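Local coordinates for protein putative hydrolase (Agrobacterium vitis, PDB 3LLC) that probably acts as an alpha/beta-fold serine hydrolase that removes fatty acyl groups from proteins and hydrolyses acyl-glucuronide esters, at residues R7-G19 against R23-D35. Numbering follows the deposited sequence.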
loop_
_atom_site.group_PDB
_atom_site.type_symbol
_atom_site.label_atom_id
_atom_site.label_comp_id
_atom_site.label_asym_id
_atom_site.label_seq_id
_atom_site.Cartn_x
_atom_site.Cartn_y
_atom_site.Cartn_z
ATOM N N ARG A 7 -15.638 -9.598 -17.855
ATOM C CA ARG A 7 -14.628 -8.527 -18.132
ATOM C C ARG A 7 -13.192 -9.047 -17.968
ATOM O O ARG A 7 -12.788 -9.382 -16.855
ATOM C CB ARG A 7 -14.868 -7.300 -17.233
ATOM C CG ARG A 7 -16.173 -6.531 -17.542
ATOM C CD ARG A 7 -16.421 -6.358 -19.050
ATOM N NE ARG A 7 -17.595 -5.533 -19.335
ATOM C CZ ARG A 7 -17.595 -4.211 -19.523
ATOM N NH1 ARG A 7 -16.469 -3.500 -19.466
ATOM N NH2 ARG A 7 -18.746 -3.592 -19.776
ATOM N N PRO A 8 -12.417 -9.107 -19.078
ATOM C CA PRO A 8 -11.052 -9.671 -19.050
ATOM C C PRO A 8 -9.979 -8.752 -18.420
ATOM O O PRO A 8 -10.163 -7.534 -18.338
ATOM C CB PRO A 8 -10.743 -9.903 -20.537
ATOM C CG PRO A 8 -11.504 -8.809 -21.239
ATOM C CD PRO A 8 -12.778 -8.607 -20.423
ATOM N N ILE A 9 -8.878 -9.350 -17.969
ATOM C CA ILE A 9 -7.722 -8.593 -17.512
ATOM C C ILE A 9 -7.018 -7.994 -18.736
ATOM O O ILE A 9 -6.782 -8.693 -19.725
ATOM C CB ILE A 9 -6.750 -9.469 -16.685
ATOM C CG1 ILE A 9 -7.411 -9.907 -15.369
ATOM C CG2 ILE A 9 -5.465 -8.705 -16.361
ATOM C CD1 ILE A 9 -6.589 -10.905 -14.528
ATOM N N GLU A 10 -6.729 -6.693 -18.691
ATOM C CA GLU A 10 -5.974 -6.003 -19.771
ATOM C C GLU A 10 -4.622 -5.514 -19.243
ATOM O O GLU A 10 -4.537 -5.072 -18.094
ATOM C CB GLU A 10 -6.697 -4.764 -20.268
ATOM C CG GLU A 10 -8.170 -4.885 -20.598
ATOM C CD GLU A 10 -8.782 -3.489 -20.741
ATOM O OE1 GLU A 10 -8.334 -2.744 -21.650
ATOM O OE2 GLU A 10 -9.673 -3.127 -19.932
ATOM N N THR A 11 -3.615 -5.525 -20.111
ATOM C CA THR A 11 -2.261 -5.080 -19.782
ATOM C C THR A 11 -2.038 -3.635 -20.266
ATOM O O THR A 11 -2.376 -3.300 -21.394
ATOM C CB THR A 11 -1.216 -6.060 -20.411
ATOM O OG1 THR A 11 -1.242 -7.306 -19.692
ATOM C CG2 THR A 11 0.185 -5.476 -20.374
ATOM N N HIS A 12 -1.474 -2.782 -19.410
ATOM C CA HIS A 12 -1.210 -1.361 -19.708
ATOM C C HIS A 12 0.190 -0.950 -19.249
ATOM O O HIS A 12 0.707 -1.497 -18.282
ATOM C CB HIS A 12 -2.239 -0.474 -18.956
ATOM C CG HIS A 12 -3.637 -0.594 -19.477
ATOM N ND1 HIS A 12 -4.140 0.244 -20.446
ATOM C CD2 HIS A 12 -4.632 -1.469 -19.185
ATOM C CE1 HIS A 12 -5.375 -0.123 -20.750
ATOM N NE2 HIS A 12 -5.704 -1.152 -19.992
ATOM N N ALA A 13 0.783 0.043 -19.901
ATOM C CA ALA A 13 2.025 0.694 -19.411
ATOM C C ALA A 13 1.776 2.197 -19.268
ATOM O O ALA A 13 1.294 2.818 -20.225
ATOM C CB ALA A 13 3.171 0.463 -20.394
ATOM N N ILE A 14 2.120 2.757 -18.128
ATOM C CA ILE A 14 1.886 4.175 -17.829
ATOM C C ILE A 14 3.199 4.898 -17.539
ATOM O O ILE A 14 3.957 4.487 -16.650
ATOM C CB ILE A 14 0.927 4.321 -16.615
ATOM C CG1 ILE A 14 -0.452 3.712 -16.933
ATOM C CG2 ILE A 14 0.823 5.810 -16.155
ATOM C CD1 ILE A 14 -0.821 2.495 -16.106
ATOM N N THR A 15 3.451 6.001 -18.237
ATOM C CA THR A 15 4.650 6.799 -17.990
ATOM C C THR A 15 4.424 7.737 -16.794
ATOM O O THR A 15 3.420 8.439 -16.736
ATOM C CB THR A 15 5.041 7.608 -19.215
ATOM O OG1 THR A 15 5.195 6.727 -20.339
ATOM C CG2 THR A 15 6.360 8.358 -18.999
ATOM N N VAL A 16 5.357 7.715 -15.843
ATOM C CA VAL A 16 5.290 8.530 -14.624
ATOM C C VAL A 16 6.577 9.333 -14.522
ATOM O O VAL A 16 7.666 8.795 -14.707
ATOM C CB VAL A 16 5.092 7.657 -13.368
ATOM C CG1 VAL A 16 4.958 8.541 -12.085
ATOM C CG2 VAL A 16 3.881 6.700 -13.515
ATOM N N GLY A 17 6.467 10.646 -14.296
ATOM C CA GLY A 17 7.648 11.504 -14.147
ATOM C C GLY A 17 8.171 12.102 -15.446
ATOM O O GLY A 17 7.708 11.753 -16.548
ATOM N N GLN A 18 9.165 12.978 -15.310
ATOM C CA GLN A 18 9.768 13.723 -16.450
ATOM C C GLN A 18 11.278 13.516 -16.530
ATOM O O GLN A 18 11.942 13.298 -15.509
ATOM C CB GLN A 18 9.540 15.241 -16.299
ATOM C CG GLN A 18 8.099 15.684 -16.071
ATOM C CD GLN A 18 7.286 15.725 -17.350
ATOM O OE1 GLN A 18 7.558 16.528 -18.250
ATOM N NE2 GLN A 18 6.273 14.864 -17.436
ATOM N N GLY A 19 11.820 13.632 -17.736
ATOM C CA GLY A 19 13.266 13.606 -17.952
ATOM C C GLY A 19 13.914 12.344 -17.424
ATOM O O GLY A 19 13.414 11.239 -17.655
ATOM N N ARG A 23 9.710 6.953 -15.578
ATOM C CA ARG A 23 9.714 5.497 -15.537
ATOM C C ARG A 23 8.371 4.951 -16.012
ATOM O O ARG A 23 7.324 5.578 -15.811
ATOM C CB ARG A 23 10.049 4.985 -14.120
ATOM C CG ARG A 23 9.074 5.360 -13.001
ATOM C CD ARG A 23 9.569 6.509 -12.220
ATOM N NE ARG A 23 8.787 6.853 -11.034
ATOM C CZ ARG A 23 8.571 8.103 -10.638
ATOM N NH1 ARG A 23 9.041 9.127 -11.365
ATOM N NH2 ARG A 23 7.887 8.345 -9.531
ATOM N N SER A 24 8.409 3.773 -16.624
ATOM C CA SER A 24 7.191 3.107 -17.098
ATOM C C SER A 24 6.676 2.106 -16.048
ATOM O O SER A 24 7.421 1.219 -15.589
ATOM C CB SER A 24 7.423 2.380 -18.433
ATOM O OG SER A 24 7.733 3.237 -19.524
ATOM N N ILE A 25 5.398 2.246 -15.677
ATOM C CA ILE A 25 4.736 1.411 -14.684
ATOM C C ILE A 25 3.801 0.399 -15.374
ATOM O O ILE A 25 2.934 0.761 -16.205
ATOM C CB ILE A 25 3.942 2.322 -13.660
ATOM C CG1 ILE A 25 4.909 3.257 -12.943
ATOM C CG2 ILE A 25 3.070 1.475 -12.700
ATOM C CD1 ILE A 25 6.083 2.542 -12.150
ATOM N N ALA A 26 4.007 -0.888 -15.066
ATOM C CA ALA A 26 3.195 -1.967 -15.611
ATOM C C ALA A 26 1.926 -2.137 -14.732
ATOM O O ALA A 26 1.994 -2.127 -13.486
ATOM C CB ALA A 26 4.007 -3.295 -15.663
ATOM N N ALA A 27 0.777 -2.299 -15.393
ATOM C CA ALA A 27 -0.525 -2.455 -14.716
ATOM C C ALA A 27 -1.401 -3.510 -15.400
ATOM O O ALA A 27 -1.312 -3.747 -16.613
ATOM C CB ALA A 27 -1.284 -1.072 -14.621
ATOM N N LEU A 28 -2.214 -4.173 -14.579
ATOM C CA LEU A 28 -3.192 -5.178 -14.992
ATOM C C LEU A 28 -4.564 -4.688 -14.486
ATOM O O LEU A 28 -4.739 -4.494 -13.273
ATOM C CB LEU A 28 -2.849 -6.536 -14.357
ATOM C CG LEU A 28 -1.560 -7.231 -14.851
ATOM C CD1 LEU A 28 -1.186 -8.413 -13.943
ATOM C CD2 LEU A 28 -1.684 -7.669 -16.352
ATOM N N VAL A 29 -5.516 -4.516 -15.397
ATOM C CA VAL A 29 -6.805 -3.876 -15.088
ATOM C C VAL A 29 -8.002 -4.668 -15.615
ATOM O O VAL A 29 -7.984 -5.227 -16.730
ATOM C CB VAL A 29 -6.889 -2.448 -15.677
ATOM C CG1 VAL A 29 -7.134 -2.491 -17.183
ATOM C CG2 VAL A 29 -7.998 -1.665 -15.006
ATOM N N ARG A 30 -9.039 -4.738 -14.785
ATOM C CA ARG A 30 -10.299 -5.359 -15.123
ATOM C C ARG A 30 -11.372 -4.272 -14.985
ATOM O O ARG A 30 -11.526 -3.696 -13.913
ATOM C CB ARG A 30 -10.547 -6.504 -14.136
ATOM C CG ARG A 30 -11.747 -7.338 -14.384
ATOM C CD ARG A 30 -11.973 -8.313 -13.235
ATOM N NE ARG A 30 -10.906 -9.303 -13.099
ATOM C CZ ARG A 30 -10.862 -10.476 -13.732
ATOM N NH1 ARG A 30 -11.783 -10.815 -14.629
ATOM N NH2 ARG A 30 -9.860 -11.312 -13.507
ATOM N N ALA A 31 -12.091 -3.972 -16.065
ATOM C CA ALA A 31 -13.181 -2.980 -16.003
ATOM C C ALA A 31 -14.360 -3.491 -15.153
ATOM O O ALA A 31 -14.662 -4.684 -15.156
ATOM C CB ALA A 31 -13.670 -2.610 -17.428
ATOM N N PRO A 32 -15.046 -2.582 -14.435
ATOM C CA PRO A 32 -16.318 -2.975 -13.816
ATOM C C PRO A 32 -17.386 -3.333 -14.851
ATOM O O PRO A 32 -17.335 -2.845 -15.983
ATOM C CB PRO A 32 -16.713 -1.734 -13.007
ATOM C CG PRO A 32 -16.065 -0.604 -13.708
ATOM C CD PRO A 32 -14.774 -1.142 -14.277
ATOM N N ALA A 33 -18.327 -4.208 -14.485
ATOM C CA ALA A 33 -19.378 -4.631 -15.416
ATOM C C ALA A 33 -20.289 -3.450 -15.781
ATOM O O ALA A 33 -20.893 -3.446 -16.837
ATOM C CB ALA A 33 -20.199 -5.769 -14.832
ATOM N N GLN A 34 -20.407 -2.486 -14.863
ATOM C CA GLN A 34 -21.119 -1.227 -15.136
ATOM C C GLN A 34 -20.290 -0.096 -14.534
ATOM O O GLN A 34 -19.701 -0.246 -13.463
ATOM C CB GLN A 34 -22.541 -1.231 -14.547
ATOM C CG GLN A 34 -23.378 -2.462 -14.871
ATOM C CD GLN A 34 -23.849 -2.513 -16.323
ATOM O OE1 GLN A 34 -23.681 -1.556 -17.082
ATOM N NE2 GLN A 34 -24.435 -3.639 -16.711
ATOM N N ASP A 35 -20.212 1.034 -15.242
ATOM C CA ASP A 35 -19.284 2.137 -14.853
ATOM C C ASP A 35 -19.537 2.721 -13.459
ATOM O O ASP A 35 -18.619 3.269 -12.842
ATOM C CB ASP A 35 -19.332 3.293 -15.875
ATOM C CG ASP A 35 -18.714 2.930 -17.232
ATOM O OD1 ASP A 35 -17.934 1.958 -17.316
ATOM O OD2 ASP A 35 -19.006 3.637 -18.212
HETATM O O HOH W 1 -11.791 -5.485 -18.590
HETATM O O HOH W 2 5.138 3.927 -20.480
#
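Val16 lays its CG1 over the centre of one face of the Arg23 guanidinium, 3.8 Å above the plane. Arg23 gets there with CG between its backbone N and carbonyl carbon (chi1 62°) and a bend at chi2. Salt bridges to Glu94 and Glu95 of helix 89-103 hold the same guanidinium from outside the hairpin. The other branch of Val16, CG2, meets Ile25 CG1 at 3.6 Å. Further along the sheet face that carries Val16 and Ile25, Ile14 CD1 touches Ala27 CB at 3.9 Å. In one conformer of Val29, its CG1 comes obliquely to the His12 ring, 3.4 Å from His12 CD2. The same ring also packs edge-to-face with Phe103 of helix 89-103.

The two strands, 9-16 and 23-30, form an antiparallel beta hairpin. It makes up the first two strands of the alpha/beta-hydrolase sheet, with 9-16 at the outer edge and 23-30 paired to strand 68-72. Eight backbone hydrogen bonds join the hairpin in four hydrogen-bonded pairs, from Glu10 with Val29 to Val16 with Arg23.

The opposite face carries Ile9, Thr11 and Leu28. Leu28 CD2 touches Ile9 CG2 (3.9 Å) and, in one conformer of Thr11, also its OG1. Ile9 also places CG1 over a face of the Arg30 guanidinium, 3.4 Å from NH2. That NH2 forms a salt bridge with Asp59, while NH1 gives a weak, bent bond to Arg7 O (2.8 Å, 121° at the hydrogen). In one conformer of Ser24, a water links its OG to Thr15 OG1. Another accepts from Ala31 N and donates to Pro8 O.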